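Local atomic coordinates of putative pyridoxal phosphate-dependent transferase (Clostridium difficile, PDB entry 4DQ6), a protein that binds pyridoxal-5'-phosphate and belongs to the class I and II aminotransferase family, whose fold is built round a mixed, mainly parallel beta-sheet. Residues Asn172-Leu186 / His206-Met219. Sequence-based numbering, arbitrary orientation.
Sequences NPHNPVGRVWTKDEL and HSDIILKKHKHIPM. With PLP (pyridoxal-5'-phosphate), chain C.
His206 and Asn175 meet at O3 of pyridoxal-5'-phosphate: Asn175, whose amide supplies an N-H, donates from ND2 to O3 (2.7 Å), and the imidazole of His206 shares a second hydrogen bond through NE2, either side being a possible donor. Amide and imidazole planes stand 82° apart, and the two bonds fix the position of that oxygen. The compact ring of Pro173, following a cis peptide bond, packs CG and CD against the His206 backbone, CG 3.5 Å from His206 O; a water joins Pro173 O to His206 N. Next, Ile210 sends its long branch between Pro173 and Val180, CD1 lying 3.7 Å from Pro173 CG, an apolar fit suited to a branched chain. His214 ND1 reaches Val180 O through another water. His216 CE1 meets Asn172 O at the ring edge (3.2 Å), swung there by chi1 of -178°, while Ser207 CB sits over one ring face and NE2 is hydrogen-bonded to Glu204. Ile217 offers its carbonyl to Asn172 ND2 (3.0 Å), in the plane of that amide, and CB to Leu186 CD1. The flexible thioether of Met219 bends so that CE touches Leu186 CD2 (3.9 Å). As in fold-type I relatives, loops after parallel strands line the pocket: that following strand 199-203 packs on the loop from strand 165-171 into helix 183-195, and on the helix start, with helices 70-84 and 289-313 alongside.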
loop_
_atom_site.group_PDB
_atom_site.type_symbol
_atom_site.label_atom_id
_atom_site.label_comp_id
_atom_site.label_asym_id
_atom_site.label_seq_id
_atom_site.Cartn_x
_atom_site.Cartn_y
_atom_site.Cartn_z
ATOM N N ASN A 172 11.420 -20.050 -2.412
ATOM C CA ASN A 172 12.768 -20.392 -1.912
ATOM C C ASN A 172 13.180 -19.512 -0.785
ATOM O O ASN A 172 13.574 -18.418 -1.040
ATOM C CB ASN A 172 13.710 -20.251 -3.154
ATOM C CG ASN A 172 15.190 -20.437 -2.887
ATOM O OD1 ASN A 172 15.547 -21.334 -2.200
ATOM N ND2 ASN A 172 16.069 -19.614 -3.568
ATOM N N PRO A 173 13.121 -20.022 0.456
ATOM C CA PRO A 173 12.660 -21.342 0.886
ATOM C C PRO A 173 11.188 -21.631 0.573
ATOM O O PRO A 173 10.375 -20.693 0.454
ATOM C CB PRO A 173 12.845 -21.313 2.409
ATOM C CG PRO A 173 13.815 -20.221 2.668
ATOM C CD PRO A 173 13.650 -19.222 1.587
ATOM N N HIS A 174 10.823 -22.908 0.487
ATOM C CA HIS A 174 9.526 -23.320 0.043
ATOM C C HIS A 174 8.597 -23.505 1.257
ATOM O O HIS A 174 8.736 -24.485 2.021
ATOM C CB HIS A 174 9.653 -24.572 -0.782
ATOM C CG HIS A 174 8.400 -24.923 -1.472
ATOM N ND1 HIS A 174 8.275 -24.861 -2.848
ATOM C CD2 HIS A 174 7.193 -25.333 -0.970
ATOM C CE1 HIS A 174 7.001 -25.221 -3.153
ATOM N NE2 HIS A 174 6.358 -25.598 -2.039
ATOM N N ASN A 175 7.595 -22.633 1.331
ATOM C CA ASN A 175 6.483 -22.727 2.291
ATOM C C ASN A 175 5.356 -23.517 1.633
ATOM O O ASN A 175 4.902 -23.127 0.552
ATOM C CB ASN A 175 6.055 -21.289 2.630
ATOM C CG ASN A 175 4.700 -21.181 3.250
ATOM O OD1 ASN A 175 4.128 -22.113 3.764
ATOM N ND2 ASN A 175 4.183 -19.920 3.271
ATOM N N PRO A 176 4.893 -24.648 2.208
ATOM C CA PRO A 176 4.989 -24.965 3.641
ATOM C C PRO A 176 5.939 -26.084 4.003
ATOM O O PRO A 176 6.051 -26.424 5.235
ATOM C CB PRO A 176 3.539 -25.401 3.947
ATOM C CG PRO A 176 3.192 -26.179 2.739
ATOM C CD PRO A 176 3.722 -25.340 1.620
ATOM N N VAL A 177 6.566 -26.723 3.033
ATOM C CA VAL A 177 7.321 -27.942 3.313
ATOM C C VAL A 177 8.675 -27.719 4.005
ATOM O O VAL A 177 9.272 -28.683 4.488
ATOM C CB VAL A 177 7.470 -28.838 2.104
ATOM C CG1 VAL A 177 6.129 -29.140 1.431
ATOM C CG2 VAL A 177 8.485 -28.320 1.095
ATOM N N GLY A 178 9.147 -26.498 3.969
ATOM C CA GLY A 178 10.365 -26.080 4.729
ATOM C C GLY A 178 11.681 -26.329 4.047
ATOM O O GLY A 178 12.707 -26.314 4.661
ATOM N N ARG A 179 11.648 -26.572 2.724
ATOM C CA ARG A 179 12.870 -26.857 1.918
ATOM C C ARG A 179 13.692 -25.574 1.668
ATOM O O ARG A 179 13.155 -24.583 1.180
ATOM C CB ARG A 179 12.598 -27.545 0.565
ATOM C CG ARG A 179 12.326 -29.055 0.601
ATOM C CD ARG A 179 13.397 -29.925 1.210
ATOM N NE ARG A 179 14.750 -29.477 0.900
ATOM C CZ ARG A 179 15.457 -29.743 -0.181
ATOM N NH1 ARG A 179 16.632 -29.211 -0.349
ATOM N NH2 ARG A 179 14.936 -30.522 -1.124
ATOM N N VAL A 180 14.985 -25.645 1.945
ATOM C CA VAL A 180 15.971 -24.683 1.539
ATOM C C VAL A 180 16.695 -25.346 0.343
ATOM O O VAL A 180 17.490 -26.259 0.524
ATOM C CB VAL A 180 16.909 -24.327 2.722
ATOM C CG1 VAL A 180 18.079 -23.484 2.272
ATOM C CG2 VAL A 180 16.114 -23.593 3.812
ATOM N N TRP A 181 16.356 -24.965 -0.876
ATOM C CA TRP A 181 16.914 -25.649 -2.032
ATOM C C TRP A 181 18.428 -25.489 -2.064
ATOM O O TRP A 181 18.965 -24.394 -1.793
ATOM C CB TRP A 181 16.306 -25.079 -3.289
ATOM C CG TRP A 181 14.772 -25.146 -3.321
ATOM C CD1 TRP A 181 13.894 -24.072 -3.306
ATOM C CD2 TRP A 181 13.928 -26.320 -3.295
ATOM N NE1 TRP A 181 12.619 -24.489 -3.335
ATOM C CE2 TRP A 181 12.550 -25.834 -3.262
ATOM C CE3 TRP A 181 14.163 -27.651 -3.202
ATOM C CZ2 TRP A 181 11.456 -26.718 -3.313
ATOM C CZ3 TRP A 181 13.061 -28.541 -3.255
ATOM C CH2 TRP A 181 11.749 -28.065 -3.223
ATOM N N THR A 182 19.136 -26.564 -2.456
ATOM C CA THR A 182 20.584 -26.463 -2.601
ATOM C C THR A 182 20.934 -25.819 -3.957
ATOM O O THR A 182 20.088 -25.703 -4.857
ATOM C CB THR A 182 21.256 -27.839 -2.535
ATOM O OG1 THR A 182 20.829 -28.572 -3.700
ATOM C CG2 THR A 182 20.841 -28.618 -1.262
ATOM N N LYS A 183 22.147 -25.323 -4.053
ATOM C CA LYS A 183 22.609 -24.727 -5.310
ATOM C C LYS A 183 22.409 -25.683 -6.433
ATOM O O LYS A 183 21.925 -25.294 -7.494
ATOM C CB LYS A 183 24.049 -24.322 -5.175
ATOM C CG LYS A 183 24.602 -23.735 -6.462
ATOM C CD LYS A 183 26.111 -23.656 -6.343
ATOM C CE LYS A 183 26.472 -22.384 -5.607
ATOM N NZ LYS A 183 26.172 -21.181 -6.446
ATOM N N ASP A 184 22.766 -26.946 -6.230
ATOM C CA ASP A 184 22.579 -27.904 -7.322
ATOM C C ASP A 184 21.116 -28.151 -7.700
ATOM O O ASP A 184 20.761 -28.366 -8.898
ATOM C CB ASP A 184 23.276 -29.228 -7.037
ATOM C CG ASP A 184 24.817 -29.150 -7.144
ATOM O OD1 ASP A 184 25.362 -28.150 -7.643
ATOM O OD2 ASP A 184 25.463 -30.171 -6.771
ATOM N N GLU A 185 20.218 -28.090 -6.718
ATOM C CA GLU A 185 18.802 -28.207 -7.041
ATOM C C GLU A 185 18.308 -26.999 -7.843
ATOM O O GLU A 185 17.511 -27.115 -8.767
ATOM C CB GLU A 185 17.937 -28.384 -5.794
ATOM C CG GLU A 185 18.027 -29.743 -5.163
ATOM C CD GLU A 185 17.313 -29.822 -3.825
ATOM O OE1 GLU A 185 17.660 -29.016 -2.974
ATOM O OE2 GLU A 185 16.429 -30.703 -3.668
ATOM N N LEU A 186 18.803 -25.827 -7.493
ATOM C CA LEU A 186 18.424 -24.598 -8.171
ATOM C C LEU A 186 19.046 -24.510 -9.552
ATOM O O LEU A 186 18.373 -24.097 -10.522
ATOM C CB LEU A 186 18.852 -23.404 -7.341
ATOM C CG LEU A 186 18.103 -23.280 -6.010
ATOM C CD1 LEU A 186 18.830 -22.264 -5.141
ATOM C CD2 LEU A 186 16.656 -22.877 -6.274
ATOM N N HIS A 206 11.208 -15.838 2.690
ATOM C CA HIS A 206 11.710 -16.505 3.931
ATOM C C HIS A 206 13.221 -16.655 3.967
ATOM O O HIS A 206 13.762 -17.442 4.757
ATOM C CB HIS A 206 11.083 -17.887 4.118
ATOM C CG HIS A 206 9.587 -17.903 4.215
ATOM N ND1 HIS A 206 8.929 -17.794 5.441
ATOM C CD2 HIS A 206 8.606 -17.947 3.235
ATOM C CE1 HIS A 206 7.607 -17.817 5.214
ATOM N NE2 HIS A 206 7.395 -17.886 3.858
ATOM N N SER A 207 13.937 -15.864 3.182
ATOM C CA SER A 207 15.361 -16.071 2.874
ATOM C C SER A 207 16.269 -15.906 4.096
ATOM O O SER A 207 17.359 -16.460 4.153
ATOM C CB SER A 207 15.827 -15.075 1.806
ATOM O OG SER A 207 15.567 -13.734 2.214
ATOM N N ASP A 208 15.780 -15.247 5.142
ATOM C CA ASP A 208 16.585 -15.055 6.359
ATOM C C ASP A 208 16.282 -16.070 7.437
ATOM O O ASP A 208 16.958 -16.078 8.486
ATOM C CB ASP A 208 16.385 -13.646 6.960
ATOM C CG ASP A 208 16.670 -12.501 5.964
ATOM O OD1 ASP A 208 17.709 -12.529 5.316
ATOM O OD2 ASP A 208 15.875 -11.512 5.891
ATOM N N ILE A 209 15.191 -16.795 7.276
ATOM C CA ILE A 209 14.747 -17.737 8.292
ATOM C C ILE A 209 15.259 -19.120 7.936
ATOM O O ILE A 209 14.567 -19.937 7.307
ATOM C CB ILE A 209 13.224 -17.676 8.508
ATOM C CG1 ILE A 209 12.801 -16.203 8.862
ATOM C CG2 ILE A 209 12.831 -18.642 9.633
ATOM C CD1 ILE A 209 11.296 -16.026 8.754
ATOM N N ILE A 210 16.521 -19.314 8.229
ATOM C CA ILE A 210 17.283 -20.493 7.864
ATOM C C ILE A 210 17.905 -21.149 9.053
ATOM O O ILE A 210 18.481 -20.454 9.893
ATOM C CB ILE A 210 18.399 -20.113 6.853
ATOM C CG1 ILE A 210 17.878 -19.264 5.679
ATOM C CG2 ILE A 210 19.133 -21.349 6.358
ATOM C CD1 ILE A 210 16.897 -19.983 4.729
ATOM N N LEU A 211 17.743 -22.449 9.192
ATOM C CA LEU A 211 18.220 -23.171 10.369
ATOM C C LEU A 211 19.656 -23.627 10.186
ATOM O O LEU A 211 20.245 -23.516 9.060
ATOM C CB LEU A 211 17.268 -24.348 10.663
ATOM C CG LEU A 211 15.826 -24.013 11.006
ATOM C CD1 LEU A 211 15.093 -25.186 11.623
ATOM C CD2 LEU A 211 15.833 -22.821 11.939
ATOM N N LYS A 212 20.252 -24.095 11.283
ATOM C CA LYS A 212 21.635 -24.536 11.252
ATOM C C LYS A 212 21.905 -25.600 10.197
ATOM O O LYS A 212 21.055 -26.435 9.915
ATOM C CB LYS A 212 22.050 -25.075 12.660
ATOM C CG LYS A 212 22.156 -23.968 13.677
ATOM C CD LYS A 212 22.274 -24.505 15.109
ATOM C CE LYS A 212 22.321 -23.393 16.181
ATOM N NZ LYS A 212 21.072 -23.266 17.028
ATOM N N LYS A 213 23.095 -25.526 9.590
ATOM C CA LYS A 213 23.579 -26.452 8.570
ATOM C C LYS A 213 22.873 -26.270 7.233
ATOM O O LYS A 213 22.964 -27.137 6.335
ATOM C CB LYS A 213 23.527 -27.909 9.052
ATOM C CG LYS A 213 24.346 -28.148 10.306
ATOM C CD LYS A 213 24.967 -29.551 10.353
ATOM C CE LYS A 213 23.934 -30.680 10.336
ATOM N NZ LYS A 213 24.537 -32.042 10.577
ATOM N N HIS A 214 22.149 -25.168 7.077
ATOM C CA HIS A 214 21.557 -24.802 5.771
ATOM C C HIS A 214 21.882 -23.386 5.427
ATOM O O HIS A 214 22.270 -22.598 6.284
ATOM C CB HIS A 214 20.040 -25.022 5.784
ATOM C CG HIS A 214 19.703 -26.427 6.075
ATOM N ND1 HIS A 214 19.788 -27.388 5.144
ATOM C CD2 HIS A 214 19.430 -27.057 7.289
ATOM C CE1 HIS A 214 19.589 -28.601 5.750
ATOM N NE2 HIS A 214 19.307 -28.391 7.035
ATOM N N LYS A 215 21.827 -23.062 4.144
ATOM C CA LYS A 215 22.207 -21.749 3.649
ATOM C C LYS A 215 21.304 -21.337 2.516
ATOM O O LYS A 215 21.128 -22.088 1.555
ATOM C CB LYS A 215 23.685 -21.704 3.189
ATOM C CG LYS A 215 24.144 -20.257 3.192
ATOM C CD LYS A 215 25.617 -20.037 2.835
ATOM C CE LYS A 215 25.877 -18.592 2.348
ATOM N NZ LYS A 215 25.453 -17.410 3.193
ATOM N N HIS A 216 20.700 -20.160 2.614
ATOM C CA HIS A 216 19.934 -19.614 1.523
ATOM C C HIS A 216 20.809 -19.261 0.346
ATOM O O HIS A 216 21.811 -18.531 0.491
ATOM C CB HIS A 216 19.145 -18.384 1.947
ATOM C CG HIS A 216 18.322 -17.825 0.868
ATOM N ND1 HIS A 216 17.205 -18.447 0.421
ATOM C CD2 HIS A 216 18.485 -16.682 0.095
ATOM C CE1 HIS A 216 16.702 -17.736 -0.617
ATOM N NE2 HIS A 216 17.505 -16.690 -0.848
ATOM N N ILE A 217 20.390 -19.712 -0.835
ATOM C CA ILE A 217 21.021 -19.362 -2.124
ATOM C C ILE A 217 19.994 -18.640 -2.994
ATOM O O ILE A 217 19.044 -19.277 -3.450
ATOM C CB ILE A 217 21.439 -20.643 -2.885
ATOM C CG1 ILE A 217 22.310 -21.554 -2.028
ATOM C CG2 ILE A 217 22.095 -20.291 -4.214
ATOM C CD1 ILE A 217 23.584 -20.948 -1.522
ATOM N N PRO A 218 20.142 -17.345 -3.238
ATOM C CA PRO A 218 19.249 -16.661 -4.135
ATOM C C PRO A 218 19.439 -17.296 -5.509
ATOM O O PRO A 218 20.565 -17.417 -6.002
ATOM C CB PRO A 218 19.699 -15.188 -4.045
ATOM C CG PRO A 218 20.428 -15.136 -2.726
ATOM C CD PRO A 218 21.072 -16.436 -2.574
ATOM N N MET A 219 18.328 -17.595 -6.161
ATOM C CA MET A 219 18.439 -18.169 -7.471
ATOM C C MET A 219 19.236 -17.299 -8.431
ATOM O O MET A 219 20.046 -17.772 -9.241
ATOM C CB MET A 219 17.031 -18.402 -8.002
ATOM C CG MET A 219 16.930 -18.815 -9.464
ATOM S SD MET A 219 17.681 -20.414 -9.926
ATOM C CE MET A 219 16.206 -21.437 -9.909
HETATM N N1 PLP C . 5.361 -15.225 -0.049
HETATM C C2 PLP C . 5.419 -16.318 0.781
HETATM C C2A PLP C . 6.009 -17.638 0.388
HETATM C C3 PLP C . 4.910 -16.248 2.132
HETATM O O3 PLP C . 4.943 -17.306 2.930
HETATM C C4 PLP C . 4.335 -14.996 2.599
HETATM C C4A PLP C . 3.737 -14.875 3.977
HETATM C C5 PLP C . 4.319 -13.882 1.663
HETATM C C6 PLP C . 4.830 -14.047 0.355
HETATM C C5A PLP C . 3.761 -12.579 2.142
HETATM O O4P PLP C . 3.358 -11.920 0.988
HETATM P P PLP C . 2.969 -10.359 1.173
HETATM O O1P PLP C . 4.281 -9.659 1.259
HETATM O O2P PLP C . 2.123 -10.139 -0.144
HETATM O O3P PLP C . 2.218 -10.338 2.540
HETATM O O HOH W 1 18.331 -21.827 -0.989
HETATM O O HOH W 2 16.391 -21.124 0.760
HETATM O O HOH W 3 10.475 -17.825 0.506
HETATM O O HOH W 4 19.457 -27.299 2.294
HETATM O O HOH W 5 21.239 -24.119 -0.079
#